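Local coordinates for protein xylulose kinase (Escherichia coli, PDB 2ITM) that phosphorylates D-xylulose with ATP to give D-xylulose 5-phosphate, acting as a homodimer of the FGGY kinase family, at residues 193-196 with 197-200. Sequence-based numbering, arbitrary orientation.
Sequences DLSR and DQMP. With SO4 (sulfate ion), chain D.
Gln198 folds back along the chain toward Leu194 and Ser195, its amide joined to the backbone at both ends. Gln198 OE1 accepts Ser195 N at 2.9 Å, the donor lying nearly along the C=O axis (160°). Gln198 NE2 donates to Ile146 O and to a water 3.0 Å away, which donates in turn to Asp193 O. CG stands beside Gln198's own backbone N (chi1 -77°), and a bend at chi2 carries the amide across the Leu194 side chain at about a right angle, with CD2 of Leu194 3.7 Å from Gln198 NE2. With an alanine here, Ser195 N and Ile146 O would probably lose these side-chain partners, and the water its Gln198 donor. Ser195 OG donates to the anti lone pair of Asp197 OD2, 2.9 Å away. The Arg196 chain bends at chi3 (62°); its NE and NH2, at one guanidinium edge, grip the in-plane O2 of a sulfate, probably from the crystallisation liquor, NH2 at 2.8 Å, while NH2 also forms a salt bridge with Asp183. Gln198 N to Ser195 O (2.8 Å) and Met199 N to Arg196 O (3.0 Å) are successive i to i+3 bonds of a short 3-10 segment. It follows the Schellman motif that ends helix 186-190 at Asp193, and leads into strand 201-203 of the FGGY N-terminal domain.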
# COMPACT_ATOMS: atom_id res chain seq x y z
N ASP A 193 30.45 30.37 -18.47
CA ASP A 193 31.76 30.54 -19.08
C ASP A 193 31.84 29.91 -20.46
O ASP A 193 32.75 29.16 -20.77
CB ASP A 193 32.84 29.96 -18.19
CG ASP A 193 34.02 30.86 -18.04
OD1 ASP A 193 34.58 31.28 -19.07
OD2 ASP A 193 34.46 31.21 -16.93
N LEU A 194 30.86 30.23 -21.28
CA LEU A 194 30.85 29.77 -22.64
C LEU A 194 30.61 30.97 -23.51
O LEU A 194 30.29 32.04 -23.02
CB LEU A 194 29.77 28.72 -22.83
CG LEU A 194 30.00 27.45 -22.03
CD1 LEU A 194 28.83 26.50 -22.11
CD2 LEU A 194 31.27 26.77 -22.44
N SER A 195 30.78 30.79 -24.81
CA SER A 195 30.45 31.82 -25.75
C SER A 195 29.73 31.22 -26.95
O SER A 195 29.69 30.02 -27.12
CB SER A 195 31.69 32.56 -26.21
OG SER A 195 32.46 31.75 -27.05
N ARG A 196 29.17 32.10 -27.77
CA ARG A 196 28.45 31.72 -28.97
C ARG A 196 29.31 30.87 -29.90
O ARG A 196 28.80 30.05 -30.65
CB ARG A 196 27.96 32.97 -29.70
CG ARG A 196 27.28 33.97 -28.82
CD ARG A 196 26.81 35.22 -29.52
NE ARG A 196 25.82 34.92 -30.55
CZ ARG A 196 24.52 35.12 -30.41
NH1 ARG A 196 24.04 35.64 -29.30
NH2 ARG A 196 23.71 34.82 -31.40
N ASP A 197 30.62 31.08 -29.83
CA ASP A 197 31.58 30.34 -30.62
C ASP A 197 31.58 28.86 -30.26
O ASP A 197 32.02 28.03 -31.03
CB ASP A 197 32.99 30.91 -30.40
CG ASP A 197 33.03 32.42 -30.52
OD1 ASP A 197 33.15 32.93 -31.65
OD2 ASP A 197 32.95 33.19 -29.54
N GLN A 198 31.09 28.55 -29.07
CA GLN A 198 31.00 27.17 -28.64
C GLN A 198 29.64 26.53 -28.90
O GLN A 198 29.43 25.38 -28.59
CB GLN A 198 31.40 27.02 -27.17
CG GLN A 198 32.89 27.07 -26.94
CD GLN A 198 33.24 27.64 -25.61
OE1 GLN A 198 32.74 28.69 -25.23
NE2 GLN A 198 34.09 26.96 -24.88
N MET A 199 28.73 27.30 -29.49
CA MET A 199 27.43 26.80 -29.91
C MET A 199 27.34 26.57 -31.42
O MET A 199 28.00 27.26 -32.19
CB MET A 199 26.33 27.78 -29.52
CG MET A 199 26.31 28.20 -28.08
SD MET A 199 25.65 26.95 -26.98
CE MET A 199 27.15 26.40 -26.24
N PRO A 200 26.49 25.63 -31.84
CA PRO A 200 26.11 25.51 -33.23
C PRO A 200 25.34 26.72 -33.73
O PRO A 200 24.80 27.47 -32.95
CB PRO A 200 25.19 24.28 -33.22
CG PRO A 200 24.59 24.30 -31.91
CD PRO A 200 25.65 24.80 -30.98
S SO4 D . 25.66 34.57 -34.62
O1 SO4 D . 24.57 34.51 -35.58
O2 SO4 D . 25.31 33.80 -33.43
O3 SO4 D . 26.86 34.02 -35.22
O4 SO4 D . 25.88 35.97 -34.26
O HOH W 1 34.77 28.30 -22.27